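Local coordinates for protein galactokinase (Bifidobacterium longum subsp. infantis ATCC 15697 = JCM 1222 = DSM 20088, PDB 6TEQ) that probably phosphorylates galactose at the expense of ATP, as a GHMP-family galactokinase, and binds 2-deoxy-2-fluoro-galactose in its sugar pocket, at residues N42-H47 with E308-F313; A52-P57 with L205-P210; V300-T305 with A338-T343. One frame throughout, in Å; residues are numbered along the deposited sequence.

Contact 1 (N42-H47 with E308-F313); sequences NLIGEH and ERVRSF. With GAF (2-deoxy-2-fluoro-alpha-D-galactopyranose), chain M.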
ATOM      1  N   ASN A  42      -5.449  -0.053  -2.707  1.00 11.15           N
ATOM      2  CA  ASN A  42      -5.595   1.134  -3.553  1.00 11.14           C
ATOM      3  C   ASN A  42      -6.843   0.910  -4.393  1.00 11.13           C
ATOM      4  O   ASN A  42      -6.877   0.004  -5.205  1.00 11.63           O
ATOM      5  CB  ASN A  42      -4.347   1.424  -4.360  1.00 12.19           C
ATOM      6  CG  ASN A  42      -4.355   2.839  -4.867  1.00 12.20           C
ATOM      7  OD1 ASN A  42      -5.067   3.684  -4.330  1.00 12.86           O
ATOM      8  ND2 ASN A  42      -3.589   3.039  -5.922  1.00 11.82           N
ATOM      9  N   LEU A  43      -7.845   1.742  -4.212  1.00 10.19           N
ATOM     10  CA  LEU A  43      -9.072   1.538  -4.990  1.00 11.24           C
ATOM     11  C   LEU A  43      -8.758   1.825  -6.457  1.00  9.85           C
ATOM     12  O   LEU A  43      -9.271   1.122  -7.334  1.00 10.97           O
ATOM     13  CB  LEU A  43     -10.210   2.400  -4.474  1.00 10.36           C
ATOM     14  CG  LEU A  43     -10.675   2.156  -3.052  1.00 10.26           C
ATOM     15  CD1 LEU A  43     -11.683   3.203  -2.694  1.00 13.06           C
ATOM     16  CD2 LEU A  43     -11.243   0.751  -2.868  1.00 11.58           C
ATOM     17  N   ILE A  44      -8.059   2.928  -6.711  1.00 11.40           N
ATOM     18  CA  ILE A  44      -7.698   3.345  -8.082  1.00 10.36           C
ATOM     19  C   ILE A  44      -6.652   4.433  -7.953  1.00 11.92           C
ATOM     20  O   ILE A  44      -6.482   4.994  -6.885  1.00 12.01           O
ATOM     21  CB  ILE A  44      -9.012   3.822  -8.784  1.00 10.51           C
ATOM     22  CG1 ILE A  44      -8.843   3.896 -10.281  1.00 11.25           C
ATOM     23  CG2 ILE A  44      -9.577   5.103  -8.223  1.00 11.35           C
ATOM     24  CD1 ILE A  44     -10.150   4.014 -11.053  1.00 11.47           C
ATOM     25  N   GLY A  45      -5.922   4.625  -9.031  1.00  9.25           N
ATOM     26  CA  GLY A  45      -4.787   5.551  -9.082  1.00 10.30           C
ATOM     27  C   GLY A  45      -3.519   4.791  -8.836  1.00  8.88           C
ATOM     28  O   GLY A  45      -2.837   5.014  -7.850  1.00 12.41           O
ATOM     29  N   GLU A  46      -3.235   3.904  -9.748  1.00 11.31           N
ATOM     30  CA  GLU A  46      -2.156   2.944  -9.641  1.00 11.88           C
ATOM     31  C   GLU A  46      -1.003   3.370 -10.535  1.00 11.90           C
ATOM     32  O   GLU A  46      -1.172   3.846 -11.670  1.00 13.60           O
ATOM     33  CB  GLU A  46      -2.638   1.559 -10.053  1.00 11.43           C
ATOM     34  CG  GLU A  46      -1.971   0.441  -9.289  1.00 12.18           C
ATOM     35  CD  GLU A  46      -2.500   0.386  -7.847  1.00 12.41           C
ATOM     36  OE1 GLU A  46      -1.808   0.951  -6.938  1.00 13.00           O
ATOM     37  OE2 GLU A  46      -3.636  -0.153  -7.619  1.00 14.74           O
ATOM     38  N   HIS A  47       0.161   3.303  -9.928  1.00 10.99           N
ATOM     39  CA  HIS A  47       1.392   3.715 -10.570  1.00  9.50           C
ATOM     40  C   HIS A  47       1.370   5.208 -10.876  1.00 10.75           C
ATOM     41  O   HIS A  47       1.996   5.634 -11.869  1.00 11.67           O
ATOM     42  CB  HIS A  47       1.722   2.807 -11.690  1.00 10.18           C
ATOM     43  CG  HIS A  47       2.298   1.513 -11.289  1.00 11.10           C
ATOM     44  ND1 HIS A  47       3.620   1.361 -10.891  1.00 12.20           N
ATOM     45  CD2 HIS A  47       1.709   0.281 -11.144  1.00 11.29           C
ATOM     46  CE1 HIS A  47       3.773   0.093 -10.548  1.00 13.31           C
ATOM     47  NE2 HIS A  47       2.659  -0.562 -10.684  1.00 13.66           N
ATOM     48  N   GLU A 308      -6.793  10.850 -14.336  1.00 13.06           N
ATOM     49  CA  GLU A 308      -8.147  11.337 -14.596  1.00 13.52           C
ATOM     50  C   GLU A 308      -9.169  10.325 -14.065  1.00 12.26           C
ATOM     51  O   GLU A 308     -10.202  10.729 -13.507  1.00 14.53           O
ATOM     52  CB  GLU A 308      -8.402  11.572 -16.087  1.00 13.95           C
ATOM     53  CG  GLU A 308      -9.608  12.457 -16.258  1.00 16.26           C
ATOM     54  CD  GLU A 308      -9.422  13.911 -15.821  1.00 21.35           C
ATOM     55  OE1 GLU A 308      -8.651  14.584 -16.400  1.00 27.95           O
ATOM     56  OE2 GLU A 308     -10.065  14.350 -14.897  1.00 29.27           O
ATOM     57  N   ARG A 309      -8.923   9.014 -14.192  1.00 12.31           N
ATOM     58  CA  ARG A 309      -9.853   8.024 -13.653  1.00 11.84           C
ATOM     59  C   ARG A 309     -10.042   8.252 -12.165  1.00  9.86           C
ATOM     60  O   ARG A 309     -11.143   7.920 -11.652  1.00 10.25           O
ATOM     61  CB  ARG A 309      -9.379   6.606 -13.950  1.00 11.81           C
ATOM     62  CG  ARG A 309      -9.624   6.207 -15.395  1.00 12.26           C
ATOM     63  CD  ARG A 309      -9.382   4.739 -15.642  1.00 12.77           C
ATOM     64  NE  ARG A 309      -7.945   4.435 -15.627  1.00 13.11           N
ATOM     65  CZ  ARG A 309      -7.166   4.504 -16.709  1.00 11.06           C
ATOM     66  NH1 ARG A 309      -7.708   4.742 -17.890  1.00 13.01           N
ATOM     67  NH2 ARG A 309      -5.895   4.165 -16.629  1.00 12.50           N
ATOM     68  N   VAL A 310      -9.021   8.649 -11.429  1.00 10.36           N
ATOM     69  CA  VAL A 310      -9.226   8.871  -9.983  1.00 10.64           C
ATOM     70  C   VAL A 310     -10.325   9.927  -9.801  1.00 10.34           C
ATOM     71  O   VAL A 310     -11.199   9.763  -8.946  1.00 11.50           O
ATOM     72  CB  VAL A 310      -7.954   9.208  -9.225  1.00 12.14           C
ATOM     73  CG1 VAL A 310      -8.258   9.466  -7.769  1.00 12.43           C
ATOM     74  CG2 VAL A 310      -6.876   8.119  -9.337  1.00 13.20           C
ATOM     75  N   ARG A 311     -10.141  11.086 -10.419  0.50 12.50           N
ATOM     76  CA  ARG A 311     -11.173  12.150 -10.338  0.50 11.04           C
ATOM     77  C   ARG A 311     -12.536  11.533 -10.685  0.50 10.65           C
ATOM     78  O   ARG A 311     -13.499  11.678  -9.895  0.50 10.59           O
ATOM     79  CB  ARG A 311     -10.859  13.294 -11.299  0.50 14.33           C
ATOM     80  CG  ARG A 311      -9.494  13.924 -11.072  0.50 12.97           C
ATOM     81  CD  ARG A 311      -9.382  15.252 -11.794  0.50 16.54           C
ATOM     82  NE  ARG A 311      -7.983  15.702 -11.968  0.50 15.07           N
ATOM     83  CZ  ARG A 311      -7.343  16.416 -11.097  0.50 18.94           C
ATOM     84  NH1 ARG A 311      -7.989  16.809 -10.008  0.50 22.42           N
ATOM     85  NH2 ARG A 311      -6.084  16.775 -11.338  0.50 19.29           N
ATOM     86  N   SER A 312     -12.602  10.816 -11.801  1.00 12.27           N
ATOM     87  CA  SER A 312     -13.869  10.219 -12.285  1.00 12.29           C
ATOM     88  C   SER A 312     -14.496   9.308 -11.215  1.00 10.67           C
ATOM     89  O   SER A 312     -15.719   9.293 -11.076  1.00 12.72           O
ATOM     90  CB  SER A 312     -13.693   9.534 -13.556  1.00 12.53           C
ATOM     91  OG  SER A 312     -13.341  10.517 -14.554  1.00 15.66           O
ATOM     92  N   PHE A 313     -13.646   8.528 -10.535  1.00 11.91           N
ATOM     93  CA  PHE A 313     -14.135   7.587  -9.557  1.00 11.07           C
ATOM     94  C   PHE A 313     -14.720   8.344  -8.369  1.00 10.33           C
ATOM     95  O   PHE A 313     -15.716   7.907  -7.818  1.00 11.08           O
ATOM     96  CB  PHE A 313     -13.011   6.618  -9.165  1.00 11.17           C
ATOM     97  CG  PHE A 313     -13.508   5.541  -8.259  1.00 12.36           C
ATOM     98  CD1 PHE A 313     -13.905   4.311  -8.739  1.00 11.87           C
ATOM     99  CD2 PHE A 313     -13.556   5.755  -6.909  1.00 12.72           C
ATOM    100  CE1 PHE A 313     -14.330   3.302  -7.890  1.00 11.57           C
ATOM    101  CE2 PHE A 313     -14.033   4.767  -6.069  1.00 12.32           C
ATOM    102  CZ  PHE A 313     -14.432   3.549  -6.556  1.00 12.83           C
TER
HETATM  103  C1  GAF M 609       3.650  -0.361  -4.891  0.60 14.86           C
HETATM  104  C2  GAF M 609       4.331   0.825  -4.242  0.60 14.74           C
HETATM  105  F2  GAF M 609       4.751   0.464  -3.005  0.60 15.54           F
HETATM  106  C3  GAF M 609       3.410   2.023  -4.142  0.60 11.94           C
HETATM  107  O3  GAF M 609       4.152   3.149  -3.793  0.60 14.69           O
HETATM  108  C4  GAF M 609       2.731   2.325  -5.511  0.60 13.52           C
HETATM  109  O4  GAF M 609       3.631   2.836  -6.487  0.60 14.07           O
HETATM  110  C5  GAF M 609       2.082   1.079  -6.009  0.60 12.35           C
HETATM  111  O5  GAF M 609       3.038   0.052  -6.121  0.60 15.58           O
HETATM  112  C6  GAF M 609       1.403   1.246  -7.353  0.60 11.16           C
HETATM  113  O6  GAF M 609       0.337   2.192  -7.284  0.60  9.59           O
HETATM  114  O1  GAF M 609       2.710  -0.782  -3.919  0.60 17.81           O
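The sugar-binding loop of the galactokinase signature, 42-47, rests its outer side on helix 294-318 through I44, G45 and L43, while its far end reaches the bound 2-deoxy-2-fluoro-galactose. I44 makes the largest contribution to the packing, with two separate branches. Its CG2 methyl lies 3.9 Å from F313 CB and meets the phenyl ring obliquely. The longer branch has CG1 anti to the backbone N (chi1 -164°) and runs nearly straight on, so that CD1 arrives 4.0 Å from R309 CB and crosses that side chain at about a right angle. Between them V310 presses CG2 against the backbone, 3.3 Å from G45 CA. The positive phi of G45 and the closeness of V310 CG2 both favour a residue without a side chain here. L43 CD1 adds a looser touch on F313.

The turn is also braced from within. N42 ND2 donates in its amide plane to G45 O and, almost straight, to E46 OE1 (2.9 Å), which it meets from above the carboxylate plane. The other carboxylate oxygen, E46 OE2, pairs with R363, and E306 accepts from the backbone N of both G45 and E46. The same E46 OE1 lies 2.5 Å from O6 of the sugar, and H47 N donates to O6 along a nearly linear bond of 2.9 Å (176°). C6 sits 3.9 Å above the centre of the H47 ring, whose nitrogens are held by Y50 OH and G367 O. This is the galactokinase signature loop, whose E46 and H47 line the galactose pocket and meet O6.

Contact 2 (A52-P57 with L205-P210); sequences AGLCLP and LLDCRP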
ATOM      1  N   ALA A  52       3.651  11.988  -9.020  1.00 14.09           N
ATOM      2  CA  ALA A  52       3.017  13.176  -8.397  1.00 10.89           C
ATOM      3  C   ALA A  52       1.507  13.184  -8.731  1.00 14.32           C
ATOM      4  O   ALA A  52       0.891  14.259  -8.840  1.00 13.43           O
ATOM      5  CB  ALA A  52       3.696  14.469  -8.855  1.00 12.71           C
ATOM      6  N   GLY A  53       0.907  12.004  -8.911  1.00 13.31           N
ATOM      7  CA  GLY A  53      -0.484  11.898  -9.328  1.00 11.81           C
ATOM      8  C   GLY A  53      -1.431  11.821  -8.160  1.00 14.20           C
ATOM      9  O   GLY A  53      -1.115  12.250  -7.057  1.00 15.17           O
ATOM     10  N   LEU A  54      -2.605  11.327  -8.474  1.00 12.26           N
ATOM     11  CA  LEU A  54      -3.701  11.114  -7.510  1.00 12.50           C
ATOM     12  C   LEU A  54      -3.807   9.632  -7.231  1.00 11.30           C
ATOM     13  O   LEU A  54      -3.622   8.808  -8.152  1.00 11.83           O
ATOM     14  CB  LEU A  54      -5.052  11.583  -8.051  1.00 12.77           C
ATOM     15  CG  LEU A  54      -5.092  13.064  -8.389  1.00 13.96           C
ATOM     16  CD1 LEU A  54      -6.422  13.418  -9.031  1.00 15.36           C
ATOM     17  CD2 LEU A  54      -4.867  13.914  -7.148  1.00 12.98           C
ATOM     18  N   CYS A  55      -4.189   9.311  -5.980  0.50 10.40           N
ATOM     19  CA  CYS A  55      -4.436   7.921  -5.526  0.50  9.04           C
ATOM     20  C   CYS A  55      -5.682   7.913  -4.660  0.50 10.42           C
ATOM     21  O   CYS A  55      -6.124   8.992  -4.216  0.50  9.84           O
ATOM     22  CB  CYS A  55      -3.248   7.338  -4.764  0.50  7.66           C
ATOM     23  SG  CYS A  55      -1.637   7.681  -5.526  0.50  7.64           S
ATOM     24  N   LEU A  56      -6.203   6.721  -4.416  1.00 10.41           N
ATOM     25  CA  LEU A  56      -7.407   6.552  -3.586  1.00 11.20           C
ATOM     26  C   LEU A  56      -7.368   5.257  -2.805  1.00 11.09           C
ATOM     27  O   LEU A  56      -8.148   4.346  -3.101  1.00 11.23           O
ATOM     28  CB  LEU A  56      -8.634   6.668  -4.491  1.00 10.53           C
ATOM     29  CG  LEU A  56      -9.945   6.867  -3.752  1.00 11.60           C
ATOM     30  CD1 LEU A  56      -9.995   8.240  -3.069  1.00 11.43           C
ATOM     31  CD2 LEU A  56     -11.099   6.724  -4.712  1.00 13.30           C
ATOM     32  N   PRO A  57      -6.476   5.177  -1.792  1.00 11.65           N
ATOM     33  CA  PRO A  57      -6.466   3.976  -0.959  1.00 12.07           C
ATOM     34  C   PRO A  57      -7.431   4.035   0.222  1.00 11.86           C
ATOM     35  O   PRO A  57      -7.910   5.071   0.615  1.00 12.28           O
ATOM     36  CB  PRO A  57      -5.026   3.959  -0.428  1.00 12.36           C
ATOM     37  CG  PRO A  57      -4.641   5.439  -0.314  1.00 12.66           C
ATOM     38  CD  PRO A  57      -5.292   6.069  -1.574  1.00 12.02           C
ATOM     39  N   LEU A 205      -8.264  10.450  -0.744  1.00 11.04           N
ATOM     40  CA  LEU A 205      -7.866  11.031  -2.074  1.00 10.19           C
ATOM     41  C   LEU A 205      -6.555  11.802  -1.850  1.00 12.40           C
ATOM     42  O   LEU A 205      -6.544  12.883  -1.243  1.00 12.02           O
ATOM     43  CB  LEU A 205      -8.988  11.933  -2.579  1.00 12.16           C
ATOM     44  CG  LEU A 205      -8.686  12.662  -3.861  1.00 13.27           C
ATOM     45  CD1 LEU A 205      -8.276  11.733  -4.997  1.00 15.61           C
ATOM     46  CD2 LEU A 205      -9.859  13.529  -4.232  1.00 12.80           C
ATOM     47  N   LEU A 206      -5.473  11.148  -2.243  1.00 11.80           N
ATOM     48  CA  LEU A 206      -4.097  11.576  -1.938  1.00 12.80           C
ATOM     49  C   LEU A 206      -3.539  12.216  -3.200  1.00 11.93           C
ATOM     50  O   LEU A 206      -3.506  11.611  -4.278  1.00 13.35           O
ATOM     51  CB  LEU A 206      -3.326  10.342  -1.496  1.00 13.88           C
ATOM     52  CG  LEU A 206      -1.829  10.569  -1.347  1.00 13.95           C
ATOM     53  CD1 LEU A 206      -1.565  11.440  -0.141  1.00 16.43           C
ATOM     54  CD2 LEU A 206      -1.124   9.245  -1.216  1.00 13.92           C
ATOM     55  N   ASP A 207      -3.090  13.455  -3.050  1.00 11.87           N
ATOM     56  CA  ASP A 207      -2.452  14.200  -4.109  1.00 13.03           C
ATOM     57  C   ASP A 207      -0.970  14.202  -3.870  1.00 14.41           C
ATOM     58  O   ASP A 207      -0.552  14.758  -2.856  1.00 14.42           O
ATOM     59  CB  ASP A 207      -3.102  15.578  -4.172  1.00 11.85           C
ATOM     60  CG  ASP A 207      -2.649  16.420  -5.354  1.00 12.54           C
ATOM     61  OD1 ASP A 207      -1.509  16.231  -5.826  1.00 13.74           O
ATOM     62  OD2 ASP A 207      -3.492  17.258  -5.803  1.00 16.93           O
ATOM     63  N   CYS A 208      -0.226  13.542  -4.752  1.00 12.37           N
ATOM     64  CA  CYS A 208       1.199  13.263  -4.507  1.00 12.89           C
ATOM     65  C   CYS A 208       2.120  14.378  -5.020  1.00 12.88           C
ATOM     66  O   CYS A 208       3.332  14.130  -5.039  1.00 15.59           O
ATOM     67  CB  CYS A 208       1.549  11.926  -5.129  1.00 14.32           C
ATOM     68  SG  CYS A 208       0.644  10.598  -4.265  1.00 15.66           S
ATOM     69  N   ARG A 209       1.564  15.557  -5.399  1.00 13.33           N
ATOM     70  CA  ARG A 209       2.494  16.634  -5.805  1.00 13.75           C
ATOM     71  C   ARG A 209       3.375  16.979  -4.611  1.00 15.11           C
ATOM     72  O   ARG A 209       2.889  17.196  -3.517  1.00 15.76           O
ATOM     73  CB  ARG A 209       1.729  17.819  -6.348  1.00 15.57           C
ATOM     74  CG  ARG A 209       1.154  17.557  -7.730  1.00 15.22           C
ATOM     75  CD  ARG A 209       0.257  18.712  -8.099  1.00 16.05           C
ATOM     76  NE  ARG A 209      -0.917  18.868  -7.266  1.00 17.56           N
ATOM     77  CZ  ARG A 209      -1.643  19.976  -7.133  1.00 17.11           C
ATOM     78  NH1 ARG A 209      -1.273  21.118  -7.636  1.00 23.99           N
ATOM     79  NH2 ARG A 209      -2.709  19.934  -6.371  1.00 23.81           N
ATOM     80  N   PRO A 210       4.703  16.994  -4.772  1.00 17.22           N
ATOM     81  CA  PRO A 210       5.607  17.028  -3.633  1.00 19.64           C
ATOM     82  C   PRO A 210       5.638  18.397  -2.945  1.00 20.98           C
ATOM     83  O   PRO A 210       6.169  18.418  -1.804  1.00 21.98           O
ATOM     84  CB  PRO A 210       6.993  16.661  -4.212  1.00 23.30           C
ATOM     85  CG  PRO A 210       6.896  16.939  -5.649  1.00 23.52           C
ATOM     86  CD  PRO A 210       5.432  16.742  -6.026  1.00 19.37           C
TER
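L56 has CG anti to its own N (chi1 -165°), which swings CD1 across to the backbone of L205, 3.6 Å from L205 N. In L54, by contrast, CG is anti to the carbonyl carbon (chi1 -60°), and CD2 extends obliquely over D207, 3.8 Å from D207 CG. L54 and L56 stand on either side of C55 in the sequence, where strands 54-70 and 202-207 pair antiparallel. C55 and L206 form the hydrogen-bonded pair, with C55 N donating to L206 O (2.9 Å) and L206 N to C55 O (3.0 Å); L54 and D207 form the adjoining non-hydrogen-bonded pair. Beyond it C208 N gives a third bond, 2.8 Å to G53 O.

The carboxylate of D207 closes an Asx turn by accepting R209 N at OD1, and R209 grips it side-on, NE to OD1 and NH2 to OD2 (2.8 Å). R268 is a further partner of OD1. R209 CG lies 3.5 Å from A52 O. L54 and L205 also reach V310 on helix 294-318. The antiparallel pair belongs to the mixed sheet in which strand 54-70 also pairs with strands 33-42 and 125-131.

Contact 3 (V300-T305 with A338-T343); sequences VRHVVT and ADYEVT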
ATOM      1  N   VAL A 300       3.150   6.445 -20.365  1.00 14.19           N
ATOM      2  CA  VAL A 300       2.590   7.827 -20.213  1.00 14.64           C
ATOM      3  C   VAL A 300       1.080   7.831 -20.389  1.00 15.61           C
ATOM      4  O   VAL A 300       0.347   8.401 -19.571  1.00 14.82           O
ATOM      5  CB  VAL A 300       3.292   8.850 -21.110  1.00 13.49           C
ATOM      6  CG1 VAL A 300       2.577  10.231 -21.146  1.00 15.15           C
ATOM      7  CG2 VAL A 300       4.704   9.008 -20.599  1.00 14.10           C
ATOM      8  N   ARG A 301       0.572   7.101 -21.361  1.00 15.46           N
ATOM      9  CA  ARG A 301      -0.895   7.030 -21.553  1.00 14.18           C
ATOM     10  C   ARG A 301      -1.529   6.461 -20.274  1.00 12.43           C
ATOM     11  O   ARG A 301      -2.554   6.951 -19.847  1.00 13.22           O
ATOM     12  CB  ARG A 301      -1.227   6.267 -22.826  1.00 14.55           C
ATOM     13  CG  ARG A 301      -2.718   6.069 -23.031  1.00 16.85           C
ATOM     14  CD  ARG A 301      -3.017   5.681 -24.444  1.00 16.27           C
ATOM     15  NE  ARG A 301      -2.473   4.391 -24.677  1.00 14.87           N
ATOM     16  CZ  ARG A 301      -1.832   4.044 -25.749  1.00 16.87           C
ATOM     17  NH1 ARG A 301      -1.643   4.964 -26.699  1.00 23.14           N
ATOM     18  NH2 ARG A 301      -1.329   2.814 -25.832  1.00 22.60           N
ATOM     19  N   HIS A 302      -0.984   5.366 -19.717  1.00 13.48           N
ATOM     20  CA  HIS A 302      -1.517   4.813 -18.467  1.00 13.38           C
ATOM     21  C   HIS A 302      -1.518   5.960 -17.466  1.00 11.00           C
ATOM     22  O   HIS A 302      -2.545   6.132 -16.834  1.00 11.97           O
ATOM     23  CB  HIS A 302      -0.667   3.645 -17.950  1.00 12.00           C
ATOM     24  CG  HIS A 302      -1.089   3.363 -16.556  1.00 13.28           C
ATOM     25  ND1 HIS A 302      -2.255   2.769 -16.290  1.00 12.03           N
ATOM     26  CD2 HIS A 302      -0.518   3.685 -15.382  1.00 11.27           C
ATOM     27  CE1 HIS A 302      -2.493   2.791 -14.985  1.00 12.19           C
ATOM     28  NE2 HIS A 302      -1.407   3.326 -14.392  1.00 11.68           N
ATOM     29  N   VAL A 303      -0.379   6.668 -17.232  1.00 11.99           N
ATOM     30  CA  VAL A 303      -0.329   7.563 -16.057  1.00 12.98           C
ATOM     31  C   VAL A 303      -1.387   8.662 -16.238  1.00 11.93           C
ATOM     32  O   VAL A 303      -2.089   9.037 -15.295  1.00 11.92           O
ATOM     33  CB  VAL A 303       1.079   8.125 -15.856  1.00 13.76           C
ATOM     34  CG1 VAL A 303       1.092   9.175 -14.788  1.00 15.34           C
ATOM     35  CG2 VAL A 303       2.050   6.996 -15.498  1.00 12.29           C
ATOM     36  N   VAL A 304      -1.478   9.174 -17.437  1.00 11.71           N
ATOM     37  CA  VAL A 304      -2.338  10.337 -17.713  1.00 14.09           C
ATOM     38  C   VAL A 304      -3.779   9.906 -17.542  1.00 12.47           C
ATOM     39  O   VAL A 304      -4.521  10.615 -16.874  1.00 14.26           O
ATOM     40  CB  VAL A 304      -2.088  10.870 -19.124  1.00 11.69           C
ATOM     41  CG1 VAL A 304      -3.212  11.760 -19.602  1.00 15.46           C
ATOM     42  CG2 VAL A 304      -0.759  11.560 -19.180  1.00 13.98           C
ATOM     43  N   THR A 305      -4.178   8.806 -18.127  1.00 14.46           N
ATOM     44  CA  THR A 305      -5.588   8.333 -18.072  1.00 13.73           C
ATOM     45  C   THR A 305      -5.937   7.911 -16.642  1.00 10.93           C
ATOM     46  O   THR A 305      -7.064   8.089 -16.199  1.00 11.53           O
ATOM     47  CB  THR A 305      -5.914   7.284 -19.137  1.00 15.11           C
ATOM     48  OG1 THR A 305      -5.136   6.109 -18.906  1.00 12.64           O
ATOM     49  CG2 THR A 305      -5.728   7.836 -20.548  1.00 13.92           C
ATOM     50  N   ALA A 338      -2.479  -3.600 -20.355  1.00 12.78           N
ATOM     51  CA  ALA A 338      -2.056  -3.362 -21.752  1.00 12.52           C
ATOM     52  C   ALA A 338      -0.994  -2.282 -21.869  1.00 16.18           C
ATOM     53  O   ALA A 338      -0.078  -2.433 -22.707  1.00 15.96           O
ATOM     54  CB  ALA A 338      -3.186  -2.956 -22.627  1.00 14.13           C
ATOM     55  N   ASP A 339      -1.170  -1.178 -21.180  1.00 12.92           N
ATOM     56  CA  ASP A 339      -0.260  -0.016 -21.329  1.00 13.06           C
ATOM     57  C   ASP A 339       0.873  -0.122 -20.312  1.00 13.83           C
ATOM     58  O   ASP A 339       1.961   0.255 -20.643  1.00 15.64           O
ATOM     59  CB  ASP A 339      -1.017   1.299 -21.262  1.00 13.89           C
ATOM     60  CG  ASP A 339      -1.652   1.643 -22.611  1.00 15.72           C
ATOM     61  OD1 ASP A 339      -1.159   1.126 -23.689  1.00 17.64           O
ATOM     62  OD2 ASP A 339      -2.579   2.457 -22.627  1.00 16.81           O
ATOM     63  N   TYR A 340       0.552  -0.352 -19.040  1.00 12.96           N
ATOM     64  CA  TYR A 340       1.616  -0.400 -18.012  1.00 12.78           C
ATOM     65  C   TYR A 340       2.288  -1.766 -17.896  1.00 12.88           C
ATOM     66  O   TYR A 340       3.488  -1.819 -17.444  1.00 16.18           O
ATOM     67  CB  TYR A 340       1.143   0.113 -16.675  1.00 12.98           C
ATOM     68  CG  TYR A 340       2.087   1.062 -16.008  1.00 14.09           C
ATOM     69  CD1 TYR A 340       2.396   2.294 -16.616  1.00 12.52           C
ATOM     70  CD2 TYR A 340       2.736   0.748 -14.807  1.00 11.81           C
ATOM     71  CE1 TYR A 340       3.286   3.159 -16.065  1.00 13.09           C
ATOM     72  CE2 TYR A 340       3.631   1.653 -14.239  1.00 13.02           C
ATOM     73  CZ  TYR A 340       3.876   2.875 -14.848  1.00 14.49           C
ATOM     74  OH  TYR A 340       4.764   3.755 -14.302  1.00 16.14           O
ATOM     75  N   GLU A 341       1.651  -2.814 -18.412  1.00 13.35           N
ATOM     76  CA  GLU A 341       2.277  -4.173 -18.527  1.00 13.96           C
ATOM     77  C   GLU A 341       2.775  -4.596 -17.140  1.00 14.43           C
ATOM     78  O   GLU A 341       3.925  -5.051 -17.009  1.00 15.57           O
ATOM     79  CB  GLU A 341       3.328  -4.203 -19.621  1.00 14.73           C
ATOM     80  CG  GLU A 341       2.732  -3.992 -20.988  1.00 18.14           C
ATOM     81  CD  GLU A 341       3.821  -4.193 -22.020  1.00 17.23           C
ATOM     82  OE1 GLU A 341       4.588  -3.212 -22.270  1.00 17.54           O
ATOM     83  OE2 GLU A 341       4.018  -5.368 -22.430  1.00 27.77           O
ATOM     84  N   VAL A 342       1.898  -4.483 -16.120  1.00 14.29           N
ATOM     85  CA  VAL A 342       2.268  -4.934 -14.747  1.00 14.76           C
ATOM     86  C   VAL A 342       1.340  -6.043 -14.256  1.00 12.63           C
ATOM     87  O   VAL A 342       1.332  -6.316 -13.081  1.00 15.24           O
ATOM     88  CB  VAL A 342       2.357  -3.775 -13.733  1.00 13.29           C
ATOM     89  CG1 VAL A 342       3.388  -2.754 -14.149  1.00 12.76           C
ATOM     90  CG2 VAL A 342       0.981  -3.136 -13.516  1.00 13.04           C
ATOM     91  N   THR A 343       0.562  -6.655 -15.129  1.00 13.21           N
ATOM     92  CA  THR A 343      -0.284  -7.779 -14.716  1.00 13.20           C
ATOM     93  C   THR A 343       0.389  -9.096 -15.109  1.00 13.86           C
ATOM     94  O   THR A 343       1.420  -9.121 -15.823  1.00 16.89           O
ATOM     95  CB  THR A 343      -1.695  -7.658 -15.289  1.00 13.52           C
ATOM     96  OG1 THR A 343      -1.677  -7.894 -16.697  1.00 15.06           O
ATOM     97  CG2 THR A 343      -2.358  -6.338 -14.923  1.00 12.53           C
TER
HETATM   98  O   HOH W   1      -4.045   3.731 -20.714  1.00 14.01           O
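R301 and D339 join helix 294-318 to the turn after helix 322-338 by a bidentate salt bridge, in the helical part of this GHMP kinase near the galactose site, where Y340 meets the H47 ring. The arginine approaches side-on, one nitrogen for each oxygen. NE donates to D339 OD2 at 2.8 Å, almost straight (172°). NH2 donates to D339 OD1 at 2.7 Å. The chain of R301 runs extended from the helix and bends only at chi3 (67°), which turns the guanidinium edge to the carboxylate. Their planes nevertheless stand 43° apart, and OD2 is met from above the carboxylate plane, OD1 on its syn side.

D339 OD2 has a further donor in a water 2.7 Å away, which also gives a hydrogen to T305 OG1. That hydroxyl in turn donates to R301 O, an acceptor it shares with T305 N, the two arriving from opposite faces of the carbonyl plane. One turn of helix is thereby tied through water to the aspartate.

Beside this polar edge the contact becomes aromatic. The H302 and Y340 rings meet obliquely, their centroids 4.7 Å apart, while Y340 CB makes a CH-pi contact over one face of the imidazole, toward its rim. Both imidazole nitrogens are occupied: ND1 bonds with S335 OG and NE2 with the backbone O of E46, on the sugar-binding loop. Y340 OH pairs with Y50 OH. V303 CG2 touches the Y340 ring obliquely, 4.1 Å from Y340 CE1.

Helix 294-318 serves contacts 1 and 3 at places about two turns apart, and strand 54-70 of contact 2 lies against the same helix. Contact 1 is largely buried and contact 2 partly; in contact 3 the aromatic part is buried and the polar edge partly exposed. Their chemistry follows their places: apolar packing of loop on helix in contact 1, backbone hydrogen bonding in contact 2, and an ion pair beside aromatic rings in contact 3. Loop 42-47 is the hub, bonded through N42 and L43 to L56 of contact 2 and through E46 O to H302 of contact 3. Contacts 2 and 3 do not touch, their centres being about 17 Å apart; contact 3 lies farthest from the centre of the chain.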